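PDB 2Z4T: beta-galactoside alpha-2,6-sialyltransferase, which transfers sialic acid from a CMP-linked donor to beta-galactoside acceptors such as lactose, forming an alpha-2,6 linkage. Local coordinates for residues D321-F326 with M435-L440; D134-E139 with S328-L333. All coordinates share one frame; numbering follows the deposited sequence.

Contact 1: D321-F326 with M435-L440; sequences DGFKKF and MMTDML
The two backbones come nearest at Phe323 and Met436, whose CA atoms lie 6.3 Å apart, where the weakly bonded helical turn about 322-325 meets the end of helix 431-436. Both residues direct their CB atoms toward the opposite segment. Phe323 is the common partner, meeting Met436 and Thr437 in turn. Its CB lies 3.9 Å from Met436 SD. Its ring goes further, because CG is anti to the backbone N (chi1 176°), which brings the ring alongside the Met436 carbonyl and under the Thr437 methyl. There Thr437 CG2 sits over one ring face as a CH-pi contact, 3.9 Å from the centroid and 24° off the ring normal. The methyl is offset toward the rim, with CZ of Phe323 its closest ring atom at 3.6 Å. Met436 O approaches the same ring obliquely, 3.3 Å from Phe323 CD2. Thr437 presents its methyl to the ring while OG1 hydrogen-bonds back to Val433 O. That bond is consistent with the threonine rotation that turns CG2 to the ring. Leu335 of helix 328-338 packs on both Phe323 and Thr437, and Met133 of helix 126-141 touches Met436. The chain stops being helical at Thr437. Asp438, with positive phi, is the C-prime residue of a Schellman motif, in which Met439 N bonds to Leu434 O and Asp438 N to Met435 O. Helix 431-436 also carries the CMP-binding residues Phe431 and Glu432. In this GT-B fold, the arrangement is apolar packing between the two Rossmann-like halves, close to the nucleotide site.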
# COMPACT_ATOMS: atom_id res chain seq x y z
N ASP A 321 -7.22 -7.28 -6.95
CA ASP A 321 -8.25 -8.18 -6.47
C ASP A 321 -8.18 -8.33 -4.95
O ASP A 321 -8.84 -9.19 -4.38
CB ASP A 321 -8.11 -9.54 -7.15
CG ASP A 321 -6.79 -10.25 -6.82
OD1 ASP A 321 -5.82 -9.63 -6.28
OD2 ASP A 321 -6.73 -11.45 -7.13
N GLY A 322 -7.38 -7.48 -4.32
CA GLY A 322 -7.22 -7.49 -2.87
C GLY A 322 -8.53 -7.22 -2.15
O GLY A 322 -8.87 -7.88 -1.14
N PHE A 323 -9.28 -6.25 -2.68
CA PHE A 323 -10.52 -5.86 -2.06
C PHE A 323 -11.53 -6.99 -2.20
O PHE A 323 -12.18 -7.36 -1.24
CB PHE A 323 -11.04 -4.56 -2.66
CG PHE A 323 -12.39 -4.15 -2.13
CD1 PHE A 323 -12.50 -3.53 -0.89
CD2 PHE A 323 -13.56 -4.41 -2.85
CE1 PHE A 323 -13.74 -3.17 -0.38
CE2 PHE A 323 -14.79 -4.05 -2.36
CZ PHE A 323 -14.90 -3.43 -1.12
N LYS A 324 -11.63 -7.55 -3.40
CA LYS A 324 -12.57 -8.63 -3.69
C LYS A 324 -12.26 -9.85 -2.84
O LYS A 324 -13.17 -10.61 -2.51
CB LYS A 324 -12.51 -9.00 -5.17
CG LYS A 324 -13.22 -10.29 -5.54
CD LYS A 324 -13.33 -10.43 -7.06
CE LYS A 324 -13.04 -11.86 -7.53
NZ LYS A 324 -11.60 -12.28 -7.24
N LYS A 325 -10.99 -10.05 -2.49
CA LYS A 325 -10.60 -11.22 -1.73
C LYS A 325 -10.75 -11.04 -0.22
O LYS A 325 -10.64 -12.01 0.52
CB LYS A 325 -9.17 -11.67 -2.06
CG LYS A 325 -9.04 -12.49 -3.35
CD LYS A 325 -7.57 -12.84 -3.57
CE LYS A 325 -7.38 -14.09 -4.45
NZ LYS A 325 -6.89 -13.79 -5.83
N PHE A 326 -11.00 -9.80 0.22
CA PHE A 326 -11.28 -9.50 1.62
C PHE A 326 -12.63 -10.08 2.01
O PHE A 326 -13.56 -10.07 1.21
CB PHE A 326 -11.37 -7.98 1.84
CG PHE A 326 -10.05 -7.25 1.86
CD1 PHE A 326 -8.86 -7.91 2.21
CD2 PHE A 326 -10.00 -5.88 1.57
CE1 PHE A 326 -7.64 -7.21 2.23
CE2 PHE A 326 -8.79 -5.18 1.59
CZ PHE A 326 -7.61 -5.84 1.91
N MET A 435 -12.73 1.58 -8.74
CA MET A 435 -12.68 0.42 -9.62
C MET A 435 -12.94 -0.87 -8.85
O MET A 435 -13.76 -1.67 -9.29
CB MET A 435 -11.33 0.32 -10.34
CG MET A 435 -11.27 -0.79 -11.38
SD MET A 435 -9.56 -1.01 -11.97
CE MET A 435 -8.81 -1.60 -10.44
N MET A 436 -12.26 -1.05 -7.73
CA MET A 436 -12.34 -2.27 -6.92
C MET A 436 -13.69 -2.45 -6.27
O MET A 436 -14.09 -3.59 -6.02
CB MET A 436 -11.26 -2.29 -5.84
CG MET A 436 -9.84 -2.36 -6.40
SD MET A 436 -8.64 -2.74 -5.14
CE MET A 436 -8.51 -1.18 -4.27
N THR A 437 -14.39 -1.35 -6.01
CA THR A 437 -15.71 -1.42 -5.41
C THR A 437 -16.85 -1.40 -6.45
O THR A 437 -18.04 -1.36 -6.10
CB THR A 437 -15.93 -0.30 -4.37
OG1 THR A 437 -15.73 0.98 -5.00
CG2 THR A 437 -14.95 -0.44 -3.15
N ASP A 438 -16.47 -1.45 -7.73
CA ASP A 438 -17.45 -1.42 -8.83
C ASP A 438 -18.30 -0.14 -8.77
O ASP A 438 -19.52 -0.19 -8.86
CB ASP A 438 -18.33 -2.68 -8.81
CG ASP A 438 -19.17 -2.84 -10.07
OD1 ASP A 438 -18.72 -2.41 -11.17
OD2 ASP A 438 -20.29 -3.39 -9.95
N MET A 439 -17.63 0.99 -8.61
CA MET A 439 -18.24 2.30 -8.42
C MET A 439 -17.73 3.27 -9.48
O MET A 439 -17.70 4.49 -9.29
CB MET A 439 -17.91 2.85 -7.02
CG MET A 439 -18.72 2.24 -5.87
SD MET A 439 -20.51 2.32 -6.15
CE MET A 439 -20.85 4.07 -5.95
N LEU A 440 -17.29 2.71 -10.60
CA LEU A 440 -16.97 3.53 -11.75
C LEU A 440 -18.24 4.15 -12.33
O LEU A 440 -19.28 3.50 -12.43
CB LEU A 440 -16.24 2.69 -12.80
CG LEU A 440 -14.70 2.64 -12.81
CD1 LEU A 440 -14.03 3.25 -11.60
CD2 LEU A 440 -14.19 1.22 -13.10

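Contact 2: D134-E139 with S328-L333; sequences DIIKSE and SKQQEL
Ile136 and Gln330 meet side by side, their side chains running alongside each other and pointing opposite ways. Each points its CB toward the other helix. The isoleucine uses its CG2 branch, which rests against the aliphatic part of the glutamine, 3.7 Å from Gln330 CB and nearly as close to CG. Gln330 starts with CG beside its own backbone N (chi1 -68°) and then runs out extended (chi2 175°). It therefore passes along the isoleucine methyl and brings its amide to the backbone of helix 126-141. Gln330 NE2 ends 3.4 Å from Ile136 O. A water joins these two groups more plainly. It accepts a hydrogen bond from Gln330 NE2 at 2.8 Å and donates one to Ile136 O at 2.7 Å. Its other hydrogen goes to Glu139 OE1, 2.9 Å away. Glu139 lies one turn further along the helix. Its chain leaves the backbone with CG anti to N and then turns at chi2 (-80°), which helps bring the carboxylate to the water. The other end of the amide, Gln330 OE1, has a hydrogen-bond partner of its own, so both ends of the group are held. Leu333 also points toward helix 126-141 and packs on Leu164 of helix 158-164, which Glu139 touches too. The contact thus has an apolar side, the isoleucine methyl against the glutamine chain, and a polar side centred on one water. With two donors and one acceptor used, that water gives a main-chain carbonyl, a carboxylate and an amide a shared partner and, together with the bond to OE1, probably sets which way the amide faces.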
# COMPACT_ATOMS: atom_id res chain seq x y z
N ASP A 134 -2.21 -4.99 1.92
CA ASP A 134 -1.31 -6.01 2.51
C ASP A 134 -1.47 -6.14 4.03
O ASP A 134 -1.37 -7.25 4.56
CB ASP A 134 0.14 -5.71 2.19
CG ASP A 134 0.47 -5.88 0.71
OD1 ASP A 134 -0.32 -6.51 -0.06
OD2 ASP A 134 1.52 -5.37 0.32
N ILE A 135 -1.72 -5.02 4.70
CA ILE A 135 -1.80 -4.98 6.14
C ILE A 135 -3.07 -5.68 6.58
O ILE A 135 -3.03 -6.55 7.45
CB ILE A 135 -1.78 -3.54 6.66
CG1 ILE A 135 -0.37 -2.96 6.58
CG2 ILE A 135 -2.37 -3.43 8.08
CD1 ILE A 135 -0.29 -1.43 6.70
N ILE A 136 -4.19 -5.29 5.99
CA ILE A 136 -5.46 -5.90 6.30
C ILE A 136 -5.44 -7.44 6.08
O ILE A 136 -5.86 -8.19 6.96
CB ILE A 136 -6.62 -5.22 5.52
CG1 ILE A 136 -6.68 -3.74 5.91
CG2 ILE A 136 -7.96 -5.92 5.83
CD1 ILE A 136 -7.73 -2.96 5.24
N LYS A 137 -4.91 -7.90 4.96
CA LYS A 137 -4.74 -9.34 4.73
C LYS A 137 -3.86 -9.99 5.82
O LYS A 137 -4.15 -11.09 6.31
CB LYS A 137 -4.18 -9.61 3.34
CG LYS A 137 -4.04 -11.08 3.04
CD LYS A 137 -3.72 -11.36 1.60
CE LYS A 137 -3.19 -12.79 1.45
NZ LYS A 137 -2.59 -13.02 0.09
N SER A 138 -2.79 -9.30 6.19
CA SER A 138 -1.82 -9.84 7.11
C SER A 138 -2.38 -9.90 8.53
O SER A 138 -1.99 -10.76 9.33
CB SER A 138 -0.53 -9.02 7.05
OG SER A 138 0.35 -9.36 8.10
N GLU A 139 -3.31 -9.01 8.84
CA GLU A 139 -3.85 -9.02 10.19
C GLU A 139 -4.56 -10.35 10.42
O GLU A 139 -4.56 -10.87 11.53
CB GLU A 139 -4.77 -7.83 10.44
CG GLU A 139 -5.27 -7.70 11.88
CD GLU A 139 -6.45 -8.62 12.23
OE1 GLU A 139 -7.12 -9.19 11.32
OE2 GLU A 139 -6.71 -8.78 13.45
N SER A 328 -16.08 -9.61 4.48
CA SER A 328 -16.88 -8.39 4.51
C SER A 328 -16.48 -7.42 5.64
O SER A 328 -16.63 -6.20 5.48
CB SER A 328 -18.37 -8.70 4.56
OG SER A 328 -18.60 -9.62 5.61
N LYS A 329 -15.96 -7.95 6.74
CA LYS A 329 -15.47 -7.10 7.82
C LYS A 329 -14.22 -6.34 7.35
O LYS A 329 -14.10 -5.12 7.58
CB LYS A 329 -15.16 -7.92 9.07
CG LYS A 329 -14.06 -7.35 9.95
CD LYS A 329 -14.57 -6.15 10.74
CE LYS A 329 -13.44 -5.54 11.55
NZ LYS A 329 -13.81 -4.15 11.94
N GLN A 330 -13.31 -7.07 6.70
CA GLN A 330 -12.13 -6.48 6.06
C GLN A 330 -12.47 -5.39 5.01
O GLN A 330 -11.86 -4.32 4.98
CB GLN A 330 -11.28 -7.60 5.44
CG GLN A 330 -10.62 -8.55 6.48
CD GLN A 330 -9.90 -9.73 5.85
OE1 GLN A 330 -10.39 -10.36 4.90
NE2 GLN A 330 -8.71 -10.03 6.37
N GLN A 331 -13.46 -5.66 4.16
CA GLN A 331 -13.88 -4.66 3.19
C GLN A 331 -14.36 -3.37 3.86
O GLN A 331 -14.05 -2.28 3.38
CB GLN A 331 -14.97 -5.22 2.26
CG GLN A 331 -14.50 -6.38 1.40
CD GLN A 331 -15.48 -6.69 0.26
OE1 GLN A 331 -15.13 -7.38 -0.70
NE2 GLN A 331 -16.71 -6.16 0.36
N GLU A 332 -15.10 -3.49 4.97
CA GLU A 332 -15.58 -2.32 5.70
C GLU A 332 -14.44 -1.57 6.35
O GLU A 332 -14.40 -0.34 6.33
CB GLU A 332 -16.61 -2.70 6.76
CG GLU A 332 -17.21 -1.51 7.53
CD GLU A 332 -17.80 -1.93 8.87
OE1 GLU A 332 -18.96 -1.57 9.15
OE2 GLU A 332 -17.12 -2.64 9.63
N LEU A 333 -13.51 -2.30 6.94
CA LEU A 333 -12.38 -1.67 7.60
C LEU A 333 -11.54 -0.91 6.56
O LEU A 333 -11.12 0.23 6.79
CB LEU A 333 -11.56 -2.70 8.37
CG LEU A 333 -10.30 -2.19 9.08
CD1 LEU A 333 -10.62 -1.08 10.13
CD2 LEU A 333 -9.54 -3.38 9.70
O HOH W 1 -7.90 -8.53 8.62

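Both contacts are largely buried and lie next to each other, with centres 12 Å apart. They share a neighbourhood: the turn about 322-325 used by contact 1 leads along the chain into helix 328-338 of contact 2. Phe326 joins them, with its CZ 3.8 Å from Ile136 CB. Contact 1 joins the two halves of the enzyme and lies near the CMP site, while contact 2 stays within one half. Contact 1 is built from an aromatic ring, a thioether and a methyl. Contact 2 holds together two helices, with exposed Lys137 at its border, and pairs an aliphatic patch with a water-mediated polar network that contact 1 lacks.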